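Local coordinates for aminotransferase, class V family protein (Trichomonas vaginalis, PDB 5F8V) that probably converts O-phospho-L-serine and 2-oxoglutarate to 3-phosphooxypyruvate and L-glutamate in serine biosynthesis, using pyridoxal 5'-phosphate as cofactor, at residues Arg302-Lys316 against Val340-Ala352. Sequence-based numbering, arbitrary orientation.
Sequences RMNMPFFRPDGYENK and VSVGGFRASCYNA
M305 with A347 and F307 with F345 are the hydrogen-bonded pairs of a two-stranded antiparallel sheet, 304-307 against 345-348, whose strands are linked through helix 318-329. C349 N extends the pairing to M303 O (2.8 Å), while P306, lacking an N-H, sits in a non-hydrogen-bonded pair with R346. N304 spends both amide hydrogens on this contact: ND2 reaches S348 OG and Y350 OH, each at 3.1 Å and close to the amide plane, the bond to the tyrosine being the straighter (168°). N304 OD1 takes a bond from N156, and Y350 OH is also bonded to A11 O. Beyond the strands, K316 NZ binds V342 O (2.7 Å) besides G312 O and Y313 O, so three carbonyls grip one ammonium. The apolar contacts begin with F345 CB, 3.7 Å from the centroid of the F307 ring; chi1 of 58° turns that ring back toward the partner strand, bringing one face under F345 CB. M305 CE meets C349 CB, and M303 SD makes an oblique Met-aromatic contact with Y350. Helices 267-286, 318-329 and 355-367 pack on the apolar face of M305, F307, F345 and A347; on the other, three bonds fix the rotation of the buried N304 amide.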
ATOM      1  N   ARG A 302       7.608  22.719 -13.230  1.00 14.52           N
ATOM      2  CA  ARG A 302       6.349  22.797 -13.957  1.00 15.32           C
ATOM      3  C   ARG A 302       5.192  22.298 -13.097  1.00 15.92           C
ATOM      4  O   ARG A 302       4.050  22.598 -13.399  1.00 17.47           O
ATOM      5  CB  ARG A 302       6.385  21.955 -15.241  1.00 15.14           C
ATOM      6  CG  ARG A 302       7.454  22.348 -16.258  1.00 15.37           C
ATOM      7  CD  ARG A 302       7.785  21.208 -17.224  1.00 15.21           C
ATOM      8  NE  ARG A 302       8.113  19.995 -16.474  1.00 14.72           N
ATOM      9  CZ  ARG A 302       7.444  18.840 -16.504  1.00 14.84           C
ATOM     10  NH1 ARG A 302       6.426  18.637 -17.340  1.00 15.00           N
ATOM     11  NH2 ARG A 302       7.835  17.847 -15.700  1.00 14.53           N
ATOM     12  N   MET A 303       5.491  21.509 -12.062  1.00 17.03           N
ATOM     13  CA  MET A 303       4.491  20.773 -11.287  1.00 17.28           C
ATOM     14  C   MET A 303       4.094  21.467  -9.984  1.00 17.59           C
ATOM     15  O   MET A 303       2.946  21.373  -9.566  1.00 17.69           O
ATOM     16  CB  MET A 303       5.022  19.377 -10.944  1.00 17.93           C
ATOM     17  CG  MET A 303       5.367  18.477 -12.129  1.00 18.58           C
ATOM     18  SD  MET A 303       3.913  17.836 -13.003  1.00 20.27           S
ATOM     19  CE  MET A 303       3.787  19.052 -14.306  1.00 19.42           C
ATOM     20  N   ASN A 304       5.048  22.128  -9.330  1.00 17.57           N
ATOM     21  CA  ASN A 304       4.814  22.769  -8.037  1.00 17.19           C
ATOM     22  C   ASN A 304       5.390  24.175  -8.068  1.00 18.08           C
ATOM     23  O   ASN A 304       6.592  24.358  -8.280  1.00 18.82           O
ATOM     24  CB  ASN A 304       5.451  21.952  -6.913  1.00 16.20           C
ATOM     25  CG  ASN A 304       5.033  20.487  -6.940  1.00 15.74           C
ATOM     26  OD1 ASN A 304       5.704  19.658  -7.566  1.00 14.48           O
ATOM     27  ND2 ASN A 304       3.895  20.168  -6.302  1.00 15.29           N
ATOM     28  N   MET A 305       4.526  25.165  -7.872  1.00 18.22           N
ATOM     29  CA  MET A 305       4.882  26.560  -8.022  1.00 18.79           C
ATOM     30  C   MET A 305       4.663  27.263  -6.696  1.00 18.37           C
ATOM     31  O   MET A 305       3.592  27.825  -6.481  1.00 17.15           O
ATOM     32  CB  MET A 305       4.012  27.191  -9.117  1.00 20.03           C
ATOM     33  CG  MET A 305       4.423  26.749 -10.509  1.00 21.18           C
ATOM     34  SD  MET A 305       3.090  26.256 -11.587  1.00 23.53           S
ATOM     35  CE  MET A 305       2.887  24.532 -11.162  1.00 23.49           C
ATOM     36  N   PRO A 306       5.668  27.212  -5.791  1.00 18.18           N
ATOM     37  CA  PRO A 306       5.543  28.020  -4.582  1.00 18.12           C
ATOM     38  C   PRO A 306       5.610  29.506  -4.912  1.00 17.95           C
ATOM     39  O   PRO A 306       6.182  29.906  -5.932  1.00 17.24           O
ATOM     40  CB  PRO A 306       6.726  27.585  -3.703  1.00 18.48           C
ATOM     41  CG  PRO A 306       7.652  26.841  -4.595  1.00 18.32           C
ATOM     42  CD  PRO A 306       6.887  26.385  -5.799  1.00 18.11           C
ATOM     43  N   PHE A 307       4.967  30.302  -4.073  1.00 18.37           N
ATOM     44  CA  PHE A 307       5.082  31.755  -4.138  1.00 18.30           C
ATOM     45  C   PHE A 307       4.665  32.351  -2.804  1.00 18.30           C
ATOM     46  O   PHE A 307       3.961  31.721  -2.020  1.00 18.22           O
ATOM     47  CB  PHE A 307       4.295  32.352  -5.317  1.00 18.30           C
ATOM     48  CG  PHE A 307       2.817  32.049  -5.315  1.00 18.74           C
ATOM     49  CD1 PHE A 307       2.335  30.834  -5.793  1.00 18.38           C
ATOM     50  CD2 PHE A 307       1.897  33.008  -4.898  1.00 18.68           C
ATOM     51  CE1 PHE A 307       0.975  30.571  -5.826  1.00 18.65           C
ATOM     52  CE2 PHE A 307       0.532  32.750  -4.920  1.00 18.33           C
ATOM     53  CZ  PHE A 307       0.066  31.534  -5.391  1.00 18.72           C
ATOM     54  N   PHE A 308       5.144  33.556  -2.544  1.00 19.26           N
ATOM     55  CA  PHE A 308       5.045  34.159  -1.228  1.00 19.75           C
ATOM     56  C   PHE A 308       4.619  35.607  -1.299  1.00 20.06           C
ATOM     57  O   PHE A 308       4.702  36.248  -2.344  1.00 19.38           O
ATOM     58  CB  PHE A 308       6.399  34.070  -0.526  1.00 19.84           C
ATOM     59  CG  PHE A 308       6.852  32.670  -0.271  1.00 19.99           C
ATOM     60  CD1 PHE A 308       6.605  32.060   0.950  1.00 20.85           C
ATOM     61  CD2 PHE A 308       7.535  31.962  -1.250  1.00 19.76           C
ATOM     62  CE1 PHE A 308       7.022  30.758   1.187  1.00 21.17           C
ATOM     63  CE2 PHE A 308       7.946  30.659  -1.023  1.00 20.63           C
ATOM     64  CZ  PHE A 308       7.688  30.056   0.197  1.00 20.91           C
ATOM     65  N   ARG A 309       4.192  36.120  -0.150  1.00 21.60           N
ATOM     66  CA  ARG A 309       4.094  37.562   0.063  1.00 23.10           C
ATOM     67  C   ARG A 309       5.485  38.132  -0.231  1.00 23.43           C
ATOM     68  O   ARG A 309       6.472  37.403  -0.102  1.00 23.14           O
ATOM     69  CB  ARG A 309       3.717  37.876   1.515  1.00 23.46           C
ATOM     70  CG  ARG A 309       2.309  37.476   1.914  1.00 24.05           C
ATOM     71  CD  ARG A 309       2.045  37.632   3.407  1.00 24.50           C
ATOM     72  NE  ARG A 309       3.022  36.894   4.215  1.00 25.09           N
ATOM     73  CZ  ARG A 309       4.100  37.418   4.811  1.00 25.22           C
ATOM     74  NH1 ARG A 309       4.383  38.723   4.736  1.00 25.56           N
ATOM     75  NH2 ARG A 309       4.922  36.620   5.487  1.00 24.99           N
ATOM     76  N   PRO A 310       5.579  39.425  -0.604  1.00 24.79           N
ATOM     77  CA  PRO A 310       6.865  40.006  -1.040  1.00 25.74           C
ATOM     78  C   PRO A 310       8.091  39.723  -0.145  1.00 27.22           C
ATOM     79  O   PRO A 310       9.202  39.550  -0.665  1.00 28.01           O
ATOM     80  CB  PRO A 310       6.562  41.508  -1.084  1.00 25.03           C
ATOM     81  CG  PRO A 310       5.107  41.576  -1.363  1.00 24.73           C
ATOM     82  CD  PRO A 310       4.520  40.452  -0.564  1.00 24.74           C
ATOM     83  N   ASP A 311       7.877  39.655   1.171  1.00 27.76           N
ATOM     84  CA  ASP A 311       8.935  39.351   2.145  1.00 28.95           C
ATOM     85  C   ASP A 311       8.739  37.991   2.833  1.00 28.07           C
ATOM     86  O   ASP A 311       9.294  37.740   3.905  1.00 27.68           O
ATOM     87  CB  ASP A 311       9.038  40.488   3.189  1.00 30.91           C
ATOM     88  CG  ASP A 311       7.702  40.808   3.877  1.00 32.41           C
ATOM     89  OD1 ASP A 311       6.817  39.922   3.946  1.00 33.93           O
ATOM     90  OD2 ASP A 311       7.534  41.961   4.343  1.00 33.21           O
ATOM     91  N   GLY A 312       7.980  37.099   2.197  1.00 27.75           N
ATOM     92  CA  GLY A 312       7.522  35.868   2.849  1.00 27.51           C
ATOM     93  C   GLY A 312       8.541  34.749   3.003  1.00 27.86           C
ATOM     94  O   GLY A 312       8.308  33.808   3.768  1.00 28.09           O
ATOM     95  N   TYR A 313       9.662  34.826   2.282  1.00 27.95           N
ATOM     96  CA  TYR A 313      10.699  33.781   2.379  1.00 28.90           C
ATOM     97  C   TYR A 313      11.369  33.771   3.754  1.00 30.62           C
ATOM     98  O   TYR A 313      11.462  32.725   4.392  1.00 30.21           O
ATOM     99  CB  TYR A 313      11.753  33.927   1.269  1.00 27.93           C
ATOM    100  CG  TYR A 313      11.397  33.224  -0.023  1.00 26.75           C
ATOM    101  CD1 TYR A 313      11.569  31.844  -0.161  1.00 26.24           C
ATOM    102  CD2 TYR A 313      10.906  33.936  -1.114  1.00 26.66           C
ATOM    103  CE1 TYR A 313      11.257  31.191  -1.352  1.00 25.88           C
ATOM    104  CE2 TYR A 313      10.585  33.295  -2.303  1.00 26.66           C
ATOM    105  CZ  TYR A 313      10.761  31.923  -2.420  1.00 25.74           C
ATOM    106  OH  TYR A 313      10.441  31.312  -3.610  1.00 24.78           O
ATOM    107  N   GLU A 314      11.804  34.945   4.203  1.00 33.67           N
ATOM    108  CA  GLU A 314      12.519  35.100   5.471  1.00 35.96           C
ATOM    109  C   GLU A 314      11.680  35.704   6.618  1.00 35.91           C
ATOM    110  O   GLU A 314      12.073  35.582   7.779  1.00 36.30           O
ATOM    111  CB  GLU A 314      13.789  35.927   5.229  1.00 38.50           C
ATOM    112  CG  GLU A 314      14.762  35.243   4.267  1.00 41.11           C
ATOM    113  CD  GLU A 314      15.875  36.151   3.775  1.00 43.40           C
ATOM    114  OE1 GLU A 314      16.570  36.757   4.618  1.00 45.86           O
ATOM    115  OE2 GLU A 314      16.065  36.245   2.538  1.00 44.59           O
ATOM    116  N   ASN A 315      10.543  36.338   6.303  1.00 35.01           N
ATOM    117  CA  ASN A 315       9.652  36.941   7.318  1.00 33.54           C
ATOM    118  C   ASN A 315       8.279  36.267   7.337  1.00 31.25           C
ATOM    119  O   ASN A 315       7.383  36.658   6.598  1.00 30.23           O
ATOM    120  CB  ASN A 315       9.493  38.449   7.071  1.00 34.55           C
ATOM    121  CG  ASN A 315      10.823  39.175   6.996  1.00 36.14           C
ATOM    122  OD1 ASN A 315      11.306  39.504   5.907  1.00 38.09           O
ATOM    123  ND2 ASN A 315      11.432  39.417   8.152  1.00 36.25           N
ATOM    124  N   LYS A 316       8.120  35.257   8.191  1.00 30.14           N
ATOM    125  CA  LYS A 316       6.897  34.451   8.222  1.00 30.81           C
ATOM    126  C   LYS A 316       5.752  35.183   8.927  1.00 30.89           C
ATOM    127  O   LYS A 316       5.957  35.846   9.947  1.00 30.94           O
ATOM    128  CB  LYS A 316       7.139  33.089   8.904  1.00 30.74           C
ATOM    129  CG  LYS A 316       8.251  32.240   8.292  1.00 30.77           C
ATOM    130  CD  LYS A 316       8.011  31.890   6.824  1.00 30.42           C
ATOM    131  CE  LYS A 316       9.179  31.102   6.236  1.00 30.18           C
ATOM    132  NZ  LYS A 316       9.152  31.107   4.746  1.00 29.69           N
ATOM    133  N   VAL A 340       3.815  23.472   5.477  1.00 26.81           N
ATOM    134  CA  VAL A 340       3.999  24.056   6.820  1.00 27.59           C
ATOM    135  C   VAL A 340       5.427  24.531   7.134  1.00 28.15           C
ATOM    136  O   VAL A 340       5.612  25.443   7.936  1.00 28.34           O
ATOM    137  CB  VAL A 340       3.553  23.079   7.955  1.00 27.94           C
ATOM    138  CG1 VAL A 340       2.054  22.828   7.908  1.00 28.01           C
ATOM    139  CG2 VAL A 340       4.338  21.756   7.929  1.00 27.62           C
ATOM    140  N   SER A 341       6.424  23.898   6.516  1.00 28.35           N
ATOM    141  CA  SER A 341       7.839  24.244   6.729  1.00 27.25           C
ATOM    142  C   SER A 341       8.212  25.635   6.200  1.00 26.72           C
ATOM    143  O   SER A 341       9.123  26.274   6.723  1.00 26.30           O
ATOM    144  CB  SER A 341       8.744  23.180   6.082  1.00 27.84           C
ATOM    145  OG  SER A 341       8.580  23.136   4.668  1.00 27.57           O
ATOM    146  N   VAL A 342       7.514  26.089   5.161  1.00 25.79           N
ATOM    147  CA  VAL A 342       7.821  27.360   4.501  1.00 25.45           C
ATOM    148  C   VAL A 342       6.709  28.413   4.606  1.00 24.64           C
ATOM    149  O   VAL A 342       6.982  29.596   4.432  1.00 24.07           O
ATOM    150  CB  VAL A 342       8.210  27.134   3.016  1.00 25.68           C
ATOM    151  CG1 VAL A 342       9.500  26.318   2.931  1.00 26.19           C
ATOM    152  CG2 VAL A 342       7.093  26.447   2.219  1.00 25.50           C
ATOM    153  N   GLY A 343       5.473  27.998   4.889  1.00 24.29           N
ATOM    154  CA  GLY A 343       4.328  28.907   4.832  1.00 24.10           C
ATOM    155  C   GLY A 343       4.077  29.403   3.411  1.00 23.57           C
ATOM    156  O   GLY A 343       4.529  28.801   2.433  1.00 23.85           O
ATOM    157  N   GLY A 344       3.373  30.521   3.307  1.00 22.20           N
ATOM    158  CA  GLY A 344       3.055  31.128   2.016  1.00 20.90           C
ATOM    159  C   GLY A 344       2.163  30.245   1.172  1.00 19.54           C
ATOM    160  O   GLY A 344       1.312  29.521   1.705  1.00 18.97           O
ATOM    161  N   PHE A 345       2.380  30.279  -0.147  1.00 18.41           N
ATOM    162  CA  PHE A 345       1.441  29.678  -1.106  1.00 17.82           C
ATOM    163  C   PHE A 345       2.118  28.730  -2.088  1.00 17.47           C
ATOM    164  O   PHE A 345       3.298  28.889  -2.391  1.00 17.54           O
ATOM    165  CB  PHE A 345       0.721  30.785  -1.871  1.00 17.66           C
ATOM    166  CG  PHE A 345       0.488  32.017  -1.049  1.00 17.04           C
ATOM    167  CD1 PHE A 345      -0.367  31.972   0.041  1.00 16.69           C
ATOM    168  CD2 PHE A 345       1.150  33.209  -1.337  1.00 16.72           C
ATOM    169  CE1 PHE A 345      -0.574  33.100   0.821  1.00 17.02           C
ATOM    170  CE2 PHE A 345       0.947  34.337  -0.557  1.00 16.76           C
ATOM    171  CZ  PHE A 345       0.084  34.282   0.520  1.00 16.62           C
ATOM    172  N   ARG A 346       1.358  27.762  -2.596  1.00 16.80           N
ATOM    173  CA  ARG A 346       1.865  26.832  -3.608  1.00 16.33           C
ATOM    174  C   ARG A 346       0.747  26.320  -4.507  1.00 15.78           C
ATOM    175  O   ARG A 346      -0.225  25.733  -4.023  1.00 15.20           O
ATOM    176  CB  ARG A 346       2.582  25.657  -2.926  1.00 16.66           C
ATOM    177  CG  ARG A 346       3.263  24.665  -3.872  1.00 16.99           C
ATOM    178  CD  ARG A 346       3.913  23.488  -3.139  1.00 17.00           C
ATOM    179  NE  ARG A 346       3.022  22.877  -2.154  1.00 17.36           N
ATOM    180  CZ  ARG A 346       3.302  21.802  -1.418  1.00 17.94           C
ATOM    181  NH1 ARG A 346       4.447  21.134  -1.559  1.00 18.47           N
ATOM    182  NH2 ARG A 346       2.401  21.368  -0.543  1.00 18.11           N
ATOM    183  N   ALA A 347       0.884  26.553  -5.812  1.00 15.17           N
ATOM    184  CA  ALA A 347       0.015  25.911  -6.794  1.00 15.01           C
ATOM    185  C   ALA A 347       0.703  24.631  -7.235  1.00 14.74           C
ATOM    186  O   ALA A 347       1.803  24.678  -7.795  1.00 14.30           O
ATOM    187  CB  ALA A 347      -0.211  26.817  -7.990  1.00 15.02           C
ATOM    188  N   SER A 348       0.070  23.496  -6.950  1.00 14.88           N
ATOM    189  CA  SER A 348       0.494  22.201  -7.472  1.00 14.72           C
ATOM    190  C   SER A 348      -0.444  21.861  -8.622  1.00 15.24           C
ATOM    191  O   SER A 348      -1.658  21.839  -8.430  1.00 14.98           O
ATOM    192  CB  SER A 348       0.445  21.136  -6.376  1.00 14.44           C
ATOM    193  OG  SER A 348       1.312  21.461  -5.308  1.00 13.80           O
ATOM    194  N   CYS A 349       0.125  21.651  -9.815  1.00 16.08           N
ATOM    195  CA  CYS A 349      -0.629  21.462 -11.064  1.00 16.73           C
ATOM    196  C   CYS A 349      -0.043  20.296 -11.849  1.00 16.74           C
ATOM    197  O   CYS A 349       0.842  20.467 -12.688  1.00 16.47           O
ATOM    198  CB  CYS A 349      -0.584  22.722 -11.936  1.00 17.74           C
ATOM    199  SG  CYS A 349      -1.165  24.227 -11.119  1.00 19.50           S
ATOM    200  N   TYR A 350      -0.543  19.102 -11.559  1.00 16.22           N
ATOM    201  CA  TYR A 350      -0.059  17.897 -12.211  1.00 16.41           C
ATOM    202  C   TYR A 350      -0.810  17.724 -13.526  1.00 15.91           C
ATOM    203  O   TYR A 350      -1.541  18.627 -13.943  1.00 15.42           O
ATOM    204  CB  TYR A 350      -0.228  16.706 -11.270  1.00 16.28           C
ATOM    205  CG  TYR A 350       0.474  16.899  -9.946  1.00 16.50           C
ATOM    206  CD1 TYR A 350       1.860  16.864  -9.870  1.00 16.45           C
ATOM    207  CD2 TYR A 350      -0.246  17.117  -8.769  1.00 16.38           C
ATOM    208  CE1 TYR A 350       2.520  17.038  -8.663  1.00 16.26           C
ATOM    209  CE2 TYR A 350       0.404  17.299  -7.558  1.00 16.30           C
ATOM    210  CZ  TYR A 350       1.790  17.248  -7.511  1.00 16.18           C
ATOM    211  OH  TYR A 350       2.466  17.418  -6.324  1.00 15.98           O
ATOM    212  N   ASN A 351      -0.610  16.585 -14.187  1.00 15.79           N
ATOM    213  CA  ASN A 351      -1.248  16.292 -15.477  1.00 15.65           C
ATOM    214  C   ASN A 351      -2.735  16.623 -15.502  1.00 15.41           C
ATOM    215  O   ASN A 351      -3.206  17.347 -16.384  1.00 15.11           O
ATOM    216  CB  ASN A 351      -1.047  14.811 -15.849  1.00 15.86           C
ATOM    217  CG  ASN A 351       0.391  14.479 -16.236  1.00 16.25           C
ATOM    218  OD1 ASN A 351       1.248  15.364 -16.380  1.00 16.15           O
ATOM    219  ND2 ASN A 351       0.666  13.185 -16.396  1.00 16.66           N
ATOM    220  N   ALA A 352      -3.456  16.132 -14.500  1.00 15.20           N
ATOM    221  CA  ALA A 352      -4.917  16.222 -14.464  1.00 14.94           C
ATOM    222  C   ALA A 352      -5.449  17.595 -14.018  1.00 15.19           C
ATOM    223  O   ALA A 352      -6.661  17.778 -13.956  1.00 14.55           O
ATOM    224  CB  ALA A 352      -5.478  15.136 -13.563  1.00 14.85           C
TER